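Local coordinates for 5' nucleotidase family protein (Staphylococcus aureus subsp. aureus, PDB 4Q7F), which belongs to the 5' nucleotidase family and joins a metal-binding calcineurin-like phosphoesterase domain to a C-terminal 5'-nucleotidase domain, at residues Thr164-Ile167 against Pro168-Glu171; Ala184-Ile187 against Leu188-Leu192; Leu116-Leu119 against Lys120-Arg124. All blocks are in the same frame, centred on the assembly; numbering follows the deposited sequence. Where two conformers were deposited one is given.

Contact 1: residues Thr164-Ile167 against Pro168-Glu171; sequences TQFI and PHWE. With 3D1 ((2R,3S,5R)-5-(6-amino-9H-purin-9-yl)-tetrahydro-2-(hydroxymethyl)furan-3-ol), chain D.
Phe166 and His169 lie flat against each other, one turn apart in the loop that leaves strand 155-163. Their rings form a face-to-face stack with centroids 3.7 Å apart and planes only 4° from parallel. At its edge the Phe166 ring meets Trp170: Phe166 CD2 is 3.6 Å from Trp170 CZ2, with the indole turned obliquely, its six-membered ring at 59° to the phenyl plane. The three residues make an aromatic cluster.

Backbone bonds tighten the turn that carries these rings. His169 N donates to Phe166 O over 2.9 Å, closing a 3-10 turn. Ile167 O takes two donors, Trp170 N at 2.9 Å and Glu171 N at 3.0 Å, which holds the peptides on both sides of Trp170. The Glu171 carboxylate leads away from the turn and bonds Asn113 and His175.

The indole itself is sandwiched. Trp170 has CG on the side of its own N (chi1 -50°), which brings the ring system back across the turn until Phe166 O sits above the middle of one face. C5' of 3D1 lies over the opposite face, offset toward the rim; Trp170 CZ2 comes within 3.5 Å of 3D1 O5'. At the ring edge, Thr164 CG2 is 4.0 Å from Trp170 CZ3, while Thr164 OG1 is bonded to Glu226 O.

Trp170 belongs to the ligand pocket, as do Tyr477 and His247, whose rings also meet it; His247 is a magnesium ligand too. The chemistry is that of an indole face offered to the ligand, with a peptide oxygen over its other face and a methyl at its edge: the turn fixes its backbone, and C5' and O5' of 3D1 meet the indole by van der Waals contact.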
ATOM      1  N   THR A 164       9.906   0.242   6.520  1.00 23.01           N
ATOM      2  CA  THR A 164      10.170  -1.089   5.898  1.00 23.19           C
ATOM      3  C   THR A 164      11.339  -1.010   4.892  1.00 23.83           C
ATOM      4  O   THR A 164      11.389  -0.135   4.005  1.00 23.11           O
ATOM      5  CB  THR A 164       8.906  -1.652   5.233  1.00 22.83           C
ATOM      6  OG1 THR A 164       9.205  -2.916   4.580  1.00 23.64           O
ATOM      7  CG2 THR A 164       8.342  -0.662   4.213  1.00 22.24           C
ATOM      8  N   GLN A 165      12.287  -1.931   5.038  1.00 25.54           N
ATOM      9  CA  GLN A 165      13.462  -1.967   4.174  1.00 26.10           C
ATOM     10  C   GLN A 165      13.161  -2.523   2.784  1.00 25.80           C
ATOM     11  O   GLN A 165      13.984  -2.396   1.898  1.00 26.41           O
ATOM     12  CB  GLN A 165      14.545  -2.862   4.799  1.00 27.84           C
ATOM     13  CG  GLN A 165      14.173  -4.347   4.841  1.00 27.69           C
ATOM     14  CD  GLN A 165      15.143  -5.177   5.656  1.00 29.08           C
ATOM     15  OE1 GLN A 165      16.343  -4.991   5.576  1.00 29.92           O
ATOM     16  NE2 GLN A 165      14.620  -6.117   6.433  1.00 29.58           N
ATOM     17  N   PHE A 166      11.955  -3.034   2.572  1.00 24.50           N
ATOM     18  CA  PHE A 166      11.639  -3.805   1.355  1.00 24.82           C
ATOM     19  C   PHE A 166      11.329  -2.981   0.105  1.00 24.58           C
ATOM     20  O   PHE A 166      11.008  -3.537  -0.921  1.00 25.36           O
ATOM     21  CB  PHE A 166      10.459  -4.727   1.679  1.00 24.46           C
ATOM     22  CG  PHE A 166      10.572  -6.110   1.106  1.00 25.19           C
ATOM     23  CD1 PHE A 166      11.534  -6.974   1.590  1.00 26.07           C
ATOM     24  CD2 PHE A 166       9.667  -6.576   0.169  1.00 25.06           C
ATOM     25  CE1 PHE A 166      11.636  -8.260   1.107  1.00 27.43           C
ATOM     26  CE2 PHE A 166       9.754  -7.871  -0.309  1.00 26.39           C
ATOM     27  CZ  PHE A 166      10.750  -8.710   0.152  1.00 27.51           C
ATOM     28  N   ILE A 167      11.441  -1.661   0.200  1.00 25.03           N
ATOM     29  CA  ILE A 167      11.153  -0.751  -0.914  1.00 24.57           C
ATOM     30  C   ILE A 167      11.762  -1.132  -2.291  1.00 25.48           C
ATOM     31  O   ILE A 167      11.079  -0.964  -3.310  1.00 24.89           O
ATOM     32  CB  ILE A 167      11.439   0.712  -0.511  1.00 24.73           C
ATOM     33  CG1 ILE A 167      10.440   1.138   0.587  1.00 24.46           C
ATOM     34  CG2 ILE A 167      11.322   1.628  -1.718  1.00 24.92           C
ATOM     35  CD1 ILE A 167      10.707   2.469   1.302  1.00 24.19           C
ATOM     36  N   PRO A 168      13.034  -1.632  -2.342  1.00 26.30           N
ATOM     37  CA  PRO A 168      13.602  -2.060  -3.623  1.00 27.01           C
ATOM     38  C   PRO A 168      12.806  -3.133  -4.348  1.00 26.63           C
ATOM     39  O   PRO A 168      12.910  -3.244  -5.564  1.00 26.19           O
ATOM     40  CB  PRO A 168      14.997  -2.589  -3.230  1.00 27.85           C
ATOM     41  CG  PRO A 168      15.359  -1.750  -2.046  1.00 27.92           C
ATOM     42  CD  PRO A 168      14.061  -1.636  -1.283  1.00 26.63           C
ATOM     43  N   HIS A 169      12.007  -3.911  -3.616  1.00 26.66           N
ATOM     44  CA  HIS A 169      11.193  -4.950  -4.241  1.00 26.76           C
ATOM     45  C   HIS A 169       9.912  -4.415  -4.870  1.00 25.59           C
ATOM     46  O   HIS A 169       9.179  -5.184  -5.496  1.00 26.04           O
ATOM     47  CB  HIS A 169      10.822  -6.008  -3.212  1.00 27.95           C
ATOM     48  CG  HIS A 169      11.990  -6.795  -2.708  1.00 28.78           C
ATOM     49  ND1 HIS A 169      12.259  -8.072  -3.137  1.00 30.08           N
ATOM     50  CD2 HIS A 169      12.957  -6.487  -1.811  1.00 28.95           C
ATOM     51  CE1 HIS A 169      13.346  -8.521  -2.532  1.00 30.47           C
ATOM     52  NE2 HIS A 169      13.782  -7.581  -1.716  1.00 30.38           N
ATOM     53  N   TRP A 170       9.657  -3.107  -4.745  1.00 23.86           N
ATOM     54  CA  TRP A 170       8.420  -2.535  -5.280  1.00 23.76           C
ATOM     55  C   TRP A 170       8.537  -1.292  -6.168  1.00 24.14           C
ATOM     56  O   TRP A 170       7.817  -1.147  -7.157  1.00 24.19           O
ATOM     57  CB  TRP A 170       7.486  -2.103  -4.121  1.00 22.41           C
ATOM     58  CG  TRP A 170       7.236  -3.145  -3.051  1.00 22.50           C
ATOM     59  CD1 TRP A 170       6.902  -4.471  -3.242  1.00 22.74           C
ATOM     60  CD2 TRP A 170       7.253  -2.935  -1.640  1.00 21.40           C
ATOM     61  NE1 TRP A 170       6.741  -5.094  -2.022  1.00 22.98           N
ATOM     62  CE2 TRP A 170       6.947  -4.167  -1.027  1.00 22.49           C
ATOM     63  CE3 TRP A 170       7.507  -1.815  -0.822  1.00 21.64           C
ATOM     64  CZ2 TRP A 170       6.892  -4.313   0.357  1.00 22.29           C
ATOM     65  CZ3 TRP A 170       7.453  -1.969   0.542  1.00 21.39           C
ATOM     66  CH2 TRP A 170       7.162  -3.202   1.122  1.00 21.75           C
ATOM     67  N   GLU A 171       9.426  -0.399  -5.792  1.00 24.64           N
ATOM     68  CA  GLU A 171       9.475   0.931  -6.392  1.00 25.59           C
ATOM     69  C   GLU A 171      10.208   1.038  -7.731  1.00 26.74           C
ATOM     70  O   GLU A 171      11.013   0.174  -8.075  1.00 26.40           O
ATOM     71  CB  GLU A 171      10.107   1.887  -5.342  1.00 24.66           C
ATOM     72  CG  GLU A 171       9.998   3.365  -5.676  1.00 24.98           C
ATOM     73  CD  GLU A 171       8.557   3.754  -5.951  1.00 24.91           C
ATOM     74  OE1 GLU A 171       8.235   3.984  -7.148  1.00 24.86           O
ATOM     75  OE2 GLU A 171       7.748   3.727  -4.992  1.00 23.77           O
TER
HETATM   76  O5' 3D1 D 603       3.486  -4.893   0.417  1.00 45.63           O
HETATM   77  C5' 3D1 D 603       3.132  -4.420  -0.879  1.00 34.10           C
HETATM   78  C4' 3D1 D 603       2.807  -2.937  -0.837  1.00 35.52           C
HETATM   79  O4' 3D1 D 603       2.735  -2.500  -2.187  1.00 33.95           O
HETATM   80  C1' 3D1 D 603       1.400  -2.143  -2.559  1.00 34.49           C
HETATM   81  N9  3D1 D 603       1.112  -2.674  -3.919  1.00 33.32           N
HETATM   82  C4  3D1 D 603       1.450  -2.007  -5.014  1.00 30.75           C
HETATM   83  N3  3D1 D 603       2.062  -0.821  -5.232  1.00 27.83           N
HETATM   84  C2  3D1 D 603       2.279  -0.387  -6.488  1.00 30.70           C
HETATM   85  N1  3D1 D 603       1.916  -1.100  -7.588  1.00 30.26           N
HETATM   86  C6  3D1 D 603       1.299  -2.301  -7.506  1.00 29.05           C
HETATM   87  N6  3D1 D 603       0.956  -2.983  -8.633  1.00 26.14           N
HETATM   88  C5  3D1 D 603       1.039  -2.843  -6.155  1.00 29.37           C
HETATM   89  N7  3D1 D 603       0.470  -3.949  -5.632  1.00 28.15           N
HETATM   90  C8  3D1 D 603       0.528  -3.848  -4.279  1.00 32.30           C
HETATM   91  C2' 3D1 D 603       0.492  -2.621  -1.435  1.00 36.00           C
HETATM   92  C3' 3D1 D 603       1.446  -2.573  -0.255  1.00 37.87           C
HETATM   93  O3' 3D1 D 603       1.472  -1.224   0.256  1.00 38.25           O

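Contact 2: residues Ala184-Ile187 against Leu188-Leu192; sequences AFEI and LQQYL
Phe185 O receives Gln189 N over 2.9 Å with an N-H...O angle of 164°, and it is one of four consecutive i to i+4 bonds that make this the first two turns of the alpha helix 184-198. Leu188 N to Ala184 O, Gln190 N to Glu186 O and Tyr191 N to Ile187 O follow the same pattern, each at 3.0 Å. Ahead of these bonds, the Glu228 carboxylate takes the amides of Ala184 and Phe185, and Ser183 OG takes that of Glu186, so the opening N-H groups of the helix are satisfied by side chains.

On the flank facing helix 229-236, Phe185 and Gln189 cross obliquely. The Gln189 amide is turned 75° to the phenyl plane, and its NE2 stands 3.9 Å from Phe185 CE1, a van der Waals contact. Phe236 meets both side chains from the neighbouring helix.

About half a turn round the helix axis, Ile187 and Tyr191 run side by side in the same direction, with Ile187 CG2 3.7 Å from Tyr191 CD2. They rest on strand 155-163, Ile187 on Leu162 and Tyr191 on Ile160, while Leu188 reaches both that strand and Val204 of strand 201-207. The helix thus covers the sheet of the phosphoesterase domain with its apolar side and turns its glutamines and Glu186 outward.

Gln190 has CG beside its own N (chi1 -65°), which sends the extended chain toward the preceding turn; Gln190 CG comes to 3.1 Å from Glu186 O, the carbonyl that already accepts from Gln190 N.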
ATOM      1  N   ALA A 184      15.245  -2.364   9.714  1.00 29.80           N
ATOM      2  CA  ALA A 184      14.687  -1.597  10.826  1.00 30.00           C
ATOM      3  C   ALA A 184      15.131  -2.220  12.140  1.00 31.27           C
ATOM      4  O   ALA A 184      15.384  -1.515  13.105  1.00 31.47           O
ATOM      5  CB  ALA A 184      13.172  -1.542  10.753  1.00 28.86           C
ATOM      6  N   PHE A 185      15.251  -3.540  12.164  1.00 31.72           N
ATOM      7  CA  PHE A 185      15.713  -4.231  13.359  1.00 33.86           C
ATOM      8  C   PHE A 185      17.133  -3.808  13.722  1.00 35.62           C
ATOM      9  O   PHE A 185      17.432  -3.531  14.893  1.00 36.23           O
ATOM     10  CB  PHE A 185      15.697  -5.749  13.142  1.00 35.11           C
ATOM     11  CG  PHE A 185      16.210  -6.533  14.318  1.00 37.16           C
ATOM     12  CD1 PHE A 185      17.566  -6.638  14.556  1.00 38.90           C
ATOM     13  CD2 PHE A 185      15.334  -7.168  15.181  1.00 38.57           C
ATOM     14  CE1 PHE A 185      18.044  -7.350  15.641  1.00 41.47           C
ATOM     15  CE2 PHE A 185      15.806  -7.892  16.263  1.00 40.31           C
ATOM     16  CZ  PHE A 185      17.163  -7.981  16.494  1.00 41.88           C
ATOM     17  N   GLU A 186      18.015  -3.789  12.722  1.00 37.01           N
ATOM     18  CA  GLU A 186      19.429  -3.456  12.955  1.00 38.99           C
ATOM     19  C   GLU A 186      19.626  -2.014  13.396  1.00 37.17           C
ATOM     20  O   GLU A 186      20.415  -1.745  14.295  1.00 37.58           O
ATOM     21  CB  GLU A 186      20.277  -3.729  11.718  1.00 41.59           C
ATOM     22  CG  GLU A 186      20.325  -5.194  11.314  1.00 45.71           C
ATOM     23  CD  GLU A 186      21.185  -5.435  10.091  1.00 49.90           C
ATOM     24  OE1 GLU A 186      21.953  -4.521   9.699  1.00 53.27           O
ATOM     25  OE2 GLU A 186      21.093  -6.546   9.530  1.00 51.88           O
ATOM     26  N   ILE A 187      18.926  -1.087  12.756  1.00 34.75           N
ATOM     27  CA  ILE A 187      19.056   0.321  13.134  1.00 34.16           C
ATOM     28  C   ILE A 187      18.502   0.538  14.548  1.00 33.99           C
ATOM     29  O   ILE A 187      19.081   1.290  15.342  1.00 35.26           O
ATOM     30  CB  ILE A 187      18.396   1.248  12.103  1.00 32.12           C
ATOM     31  CG1 ILE A 187      19.094   1.106  10.750  1.00 32.32           C
ATOM     32  CG2 ILE A 187      18.439   2.696  12.570  1.00 32.23           C
ATOM     33  CD1 ILE A 187      20.600   1.326  10.775  1.00 34.12           C
ATOM     34  N   LEU A 188      17.387  -0.112  14.863  1.00 32.97           N
ATOM     35  CA  LEU A 188      16.816  -0.004  16.193  1.00 33.85           C
ATOM     36  C   LEU A 188      17.816  -0.531  17.211  1.00 35.70           C
ATOM     37  O   LEU A 188      18.119   0.142  18.197  1.00 35.35           O
ATOM     38  CB  LEU A 188      15.491  -0.778  16.310  1.00 34.23           C
ATOM     39  CG  LEU A 188      14.844  -0.778  17.707  1.00 34.52           C
ATOM     40  CD1 LEU A 188      14.567   0.636  18.183  1.00 33.82           C
ATOM     41  CD2 LEU A 188      13.559  -1.586  17.679  1.00 35.19           C
ATOM     42  N   GLN A 189      18.322  -1.738  16.957  1.00 36.19           N
ATOM     43  CA  GLN A 189      19.291  -2.386  17.828  1.00 38.51           C
ATOM     44  C   GLN A 189      20.494  -1.499  18.126  1.00 38.98           C
ATOM     45  O   GLN A 189      21.001  -1.468  19.249  1.00 39.25           O
ATOM     46  CB  GLN A 189      19.790  -3.677  17.180  1.00 39.98           C
ATOM     47  CG  GLN A 189      20.788  -4.434  18.044  1.00 42.97           C
ATOM     48  CD  GLN A 189      21.207  -5.742  17.422  1.00 44.58           C
ATOM     49  OE1 GLN A 189      21.192  -6.774  18.075  1.00 48.05           O
ATOM     50  NE2 GLN A 189      21.559  -5.709  16.147  1.00 43.87           N
ATOM     51  N   GLN A 190      20.946  -0.787  17.106  1.00 38.50           N
ATOM     52  CA  GLN A 190      22.102   0.079  17.237  1.00 40.02           C
ATOM     53  C   GLN A 190      21.785   1.376  17.998  1.00 40.25           C
ATOM     54  O   GLN A 190      22.615   1.853  18.753  1.00 40.60           O
ATOM     55  CB  GLN A 190      22.684   0.349  15.851  1.00 40.24           C
ATOM     56  CG  GLN A 190      23.222  -0.933  15.209  1.00 41.66           C
ATOM     57  CD  GLN A 190      23.458  -0.813  13.717  1.00 41.36           C
ATOM     58  OE1 GLN A 190      23.574   0.288  13.181  1.00 41.93           O
ATOM     59  NE2 GLN A 190      23.539  -1.954  13.037  1.00 41.68           N
ATOM     60  N   TYR A 191      20.577   1.916  17.819  1.00 39.18           N
ATOM     61  CA  TYR A 191      20.165   3.147  18.509  1.00 39.74           C
ATOM     62  C   TYR A 191      19.693   2.990  19.959  1.00 39.19           C
ATOM     63  O   TYR A 191      19.824   3.927  20.752  1.00 37.99           O
ATOM     64  CB  TYR A 191      19.038   3.842  17.756  1.00 40.20           C
ATOM     65  CG  TYR A 191      19.455   4.907  16.776  1.00 43.23           C
ATOM     66  CD1 TYR A 191      19.580   6.235  17.189  1.00 46.71           C
ATOM     67  CD2 TYR A 191      19.664   4.615  15.440  1.00 44.27           C
ATOM     68  CE1 TYR A 191      19.927   7.229  16.295  1.00 49.61           C
ATOM     69  CE2 TYR A 191      20.012   5.599  14.539  1.00 46.45           C
ATOM     70  CZ  TYR A 191      20.136   6.900  14.968  1.00 48.82           C
ATOM     71  OH  TYR A 191      20.481   7.877  14.072  1.00 54.43           O
ATOM     72  N   LEU A 192      19.104   1.846  20.299  1.00 38.36           N
ATOM     73  CA  LEU A 192      18.599   1.648  21.659  1.00 39.98           C
ATOM     74  C   LEU A 192      19.521   2.079  22.783  1.00 40.88           C
ATOM     75  O   LEU A 192      19.104   2.860  23.631  1.00 39.74           O
ATOM     76  CB  LEU A 192      18.116   0.228  21.906  1.00 40.88           C
ATOM     77  CG  LEU A 192      16.647   0.046  21.546  1.00 41.00           C
ATOM     78  CD1 LEU A 192      16.272  -1.421  21.609  1.00 42.32           C
ATOM     79  CD2 LEU A 192      15.760   0.862  22.469  1.00 40.71           C
TER

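Contact 3: residues Leu116-Leu119 against Lys120-Arg124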
ATOM      1  N   LEU A 116      11.663  10.951  -6.141  1.00 27.52           N
ATOM      2  CA  LEU A 116      12.339  11.503  -4.999  1.00 28.16           C
ATOM      3  C   LEU A 116      12.173  13.021  -4.872  1.00 29.10           C
ATOM      4  O   LEU A 116      11.974  13.505  -3.765  1.00 28.35           O
ATOM      5  CB  LEU A 116      13.809  11.081  -4.985  1.00 28.97           C
ATOM      6  CG  LEU A 116      14.528  11.279  -3.651  1.00 29.63           C
ATOM      7  CD1 LEU A 116      13.805  10.519  -2.551  1.00 28.93           C
ATOM      8  CD2 LEU A 116      15.996  10.837  -3.737  1.00 31.05           C
ATOM      9  N   PRO A 117      12.255  13.778  -5.997  1.00 30.41           N
ATOM     10  CA  PRO A 117      12.063  15.225  -5.922  1.00 30.64           C
ATOM     11  C   PRO A 117      10.671  15.624  -5.412  1.00 29.21           C
ATOM     12  O   PRO A 117      10.540  16.599  -4.666  1.00 28.88           O
ATOM     13  CB  PRO A 117      12.258  15.697  -7.374  1.00 31.65           C
ATOM     14  CG  PRO A 117      13.079  14.650  -8.009  1.00 32.71           C
ATOM     15  CD  PRO A 117      12.683  13.354  -7.343  1.00 32.09           C
ATOM     16  N   TYR A 118       9.647  14.892  -5.824  1.00 27.57           N
ATOM     17  CA  TYR A 118       8.293  15.152  -5.364  1.00 27.73           C
ATOM     18  C   TYR A 118       8.247  14.948  -3.834  1.00 26.59           C
ATOM     19  O   TYR A 118       7.747  15.796  -3.116  1.00 25.10           O
ATOM     20  CB  TYR A 118       7.317  14.241  -6.082  1.00 27.42           C
ATOM     21  CG  TYR A 118       5.862  14.506  -5.786  1.00 26.84           C
ATOM     22  CD1 TYR A 118       5.163  15.516  -6.453  1.00 28.02           C
ATOM     23  CD2 TYR A 118       5.172  13.722  -4.880  1.00 25.47           C
ATOM     24  CE1 TYR A 118       3.822  15.737  -6.192  1.00 27.23           C
ATOM     25  CE2 TYR A 118       3.844  13.923  -4.632  1.00 25.73           C
ATOM     26  CZ  TYR A 118       3.173  14.934  -5.278  1.00 26.03           C
ATOM     27  OH  TYR A 118       1.841  15.114  -4.996  1.00 25.89           O
ATOM     28  N   LEU A 119       8.853  13.862  -3.349  1.00 26.67           N
ATOM     29  CA  LEU A 119       8.901  13.584  -1.908  1.00 25.92           C
ATOM     30  C   LEU A 119       9.674  14.667  -1.145  1.00 27.31           C
ATOM     31  O   LEU A 119       9.172  15.219  -0.154  1.00 24.10           O
ATOM     32  CB  LEU A 119       9.521  12.220  -1.639  1.00 26.41           C
ATOM     33  CG  LEU A 119       9.660  11.838  -0.162  1.00 26.86           C
ATOM     34  CD1 LEU A 119       8.316  11.925   0.561  1.00 27.71           C
ATOM     35  CD2 LEU A 119      10.263  10.453  -0.012  1.00 26.69           C
ATOM     36  N   LYS A 120      10.882  14.981  -1.616  1.00 29.42           N
ATOM     37  CA  LYS A 120      11.707  15.989  -0.957  1.00 29.90           C
ATOM     38  C   LYS A 120      10.974  17.326  -0.861  1.00 29.91           C
ATOM     39  O   LYS A 120      10.993  17.971   0.199  1.00 28.18           O
ATOM     40  CB  LYS A 120      13.058  16.165  -1.658  1.00 33.10           C
ATOM     41  CG  LYS A 120      14.011  14.973  -1.537  1.00 34.38           C
ATOM     42  CD  LYS A 120      15.374  15.334  -2.103  1.00 36.84           C
ATOM     43  CE  LYS A 120      16.379  14.206  -1.958  1.00 39.14           C
ATOM     44  NZ  LYS A 120      17.680  14.532  -2.621  1.00 43.39           N
ATOM     45  N   ASP A 121      10.357  17.758  -1.964  1.00 30.18           N
ATOM     46  CA  ASP A 121       9.568  19.004  -1.977  1.00 31.45           C
ATOM     47  C   ASP A 121       8.435  18.949  -0.923  1.00 30.13           C
ATOM     48  O   ASP A 121       8.135  19.939  -0.241  1.00 29.56           O
ATOM     49  CB  ASP A 121       8.960  19.226  -3.356  1.00 32.54           C
ATOM     50  CG  ASP A 121       8.091  20.450  -3.412  1.00 34.13           C
ATOM     51  OD1 ASP A 121       8.632  21.565  -3.271  1.00 36.19           O
ATOM     52  OD2 ASP A 121       6.850  20.302  -3.603  1.00 34.83           O
ATOM     53  N   THR A 122       7.789  17.791  -0.827  1.00 27.43           N
ATOM     54  CA  THR A 122       6.727  17.569   0.140  1.00 26.37           C
ATOM     55  C   THR A 122       7.258  17.748   1.577  1.00 26.42           C
ATOM     56  O   THR A 122       6.698  18.548   2.384  1.00 23.94           O
ATOM     57  CB  THR A 122       6.090  16.170  -0.075  1.00 26.64           C
ATOM     58  OG1 THR A 122       5.411  16.157  -1.335  1.00 27.39           O
ATOM     59  CG2 THR A 122       5.100  15.829   1.001  1.00 26.31           C
ATOM     60  N   LEU A 123       8.376  17.094   1.890  1.00 25.55           N
ATOM     61  CA  LEU A 123       8.920  17.197   3.237  1.00 25.80           C
ATOM     62  C   LEU A 123       9.249  18.624   3.644  1.00 26.68           C
ATOM     63  O   LEU A 123       9.073  18.984   4.806  1.00 24.85           O
ATOM     64  CB  LEU A 123      10.150  16.312   3.434  1.00 26.96           C
ATOM     65  CG  LEU A 123       9.921  14.811   3.168  1.00 26.81           C
ATOM     66  CD1 LEU A 123      11.162  13.993   3.504  1.00 28.28           C
ATOM     67  CD2 LEU A 123       8.737  14.312   3.944  1.00 26.95           C
ATOM     68  N   ARG A 124       9.734  19.436   2.705  0.60 28.68           N
ATOM     69  CA  ARG A 124      10.083  20.816   3.046  0.60 30.66           C
ATOM     70  C   ARG A 124       8.856  21.729   3.148  0.60 29.83           C
ATOM     71  O   ARG A 124       8.927  22.777   3.767  0.60 29.61           O
ATOM     72  CB  ARG A 124      11.179  21.396   2.120  0.60 33.77           C
ATOM     73  CG  ARG A 124      10.910  21.405   0.626  0.60 34.79           C
ATOM     74  CD  ARG A 124      12.077  22.052  -0.143  0.60 36.84           C
ATOM     75  NE  ARG A 124      11.938  21.869  -1.592  0.60 37.87           N
ATOM     76  CZ  ARG A 124      12.505  20.897  -2.313  0.60 37.34           C
ATOM     77  NH1 ARG A 124      12.272  20.835  -3.619  0.60 38.25           N
ATOM     78  NH2 ARG A 124      13.299  19.984  -1.756  0.60 36.62           N
TER
HETATM   79  O   HOH W   1      12.497  18.382  -4.650  1.00 39.57           O
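Helix 116-125 of the phosphoesterase domain carries a threonine turned back on its own backbone: Thr122 grips the carbonyl of Tyr118, one turn earlier, with two donors. Thr122 N and Thr122 OG1 both lie 3.0 Å from Tyr118 O and reach it from opposite faces of the carbonyl plane. The hydroxyl gets there because OG1 stands beside the backbone N (chi1 -67°). It also bonds Ser90 OG, which joins the helix to the loop beside it.

The other backbone bonds are those of a regular alpha helix. Lys120 N meets Leu116 O at 2.8 Å and Leu123 N meets Leu119 O at 2.9 Å; Asp121 N bonds Pro117 O.

Among the side chains, the extended lysine passes over a leucine: Lys120 CE is 3.8 Å from Leu116 CD2, and beyond this apolar contact NZ goes on to a salt bridge with Glu137. Leu119 and Leu123 make a looser pair, CD1 of Leu119 lying 4.2 Å from CD2 of Leu123. Asp121 has its salt bridge with Arg125 through OD2; a further, long pairing of its OD1 with Arg124 NE is doubtful, since Arg124 was modelled in two conformers.

Around the helix, Tyr118 packs edge-to-face with Tyr114 and against Leu74, Leu119 presses on Glu111 and Phe112 of the preceding loop, and Lys120 reaches across to strand 135-137.

Overall arrangement
From the N terminus the order is contact 3, contact 1, contact 2. They come in series, neither nested nor crossing, and each is a single continuous piece of chain that closes one or two turns. Contact 3 lies on helix 116-125, which follows the loop bearing the metal ligand Asn109. The chain then runs through strands 147-152 and 155-163 into contact 1, the turn at the pocket, and after helix 173-176 and strand 179-181 reaches contact 2, which backs strands 155-163 and 201-207. Contacts 1 and 2 come within about 5 Å at their nearest atoms without touching. Contacts 2 and 3 are farthest apart, their centres about 26 Å distant.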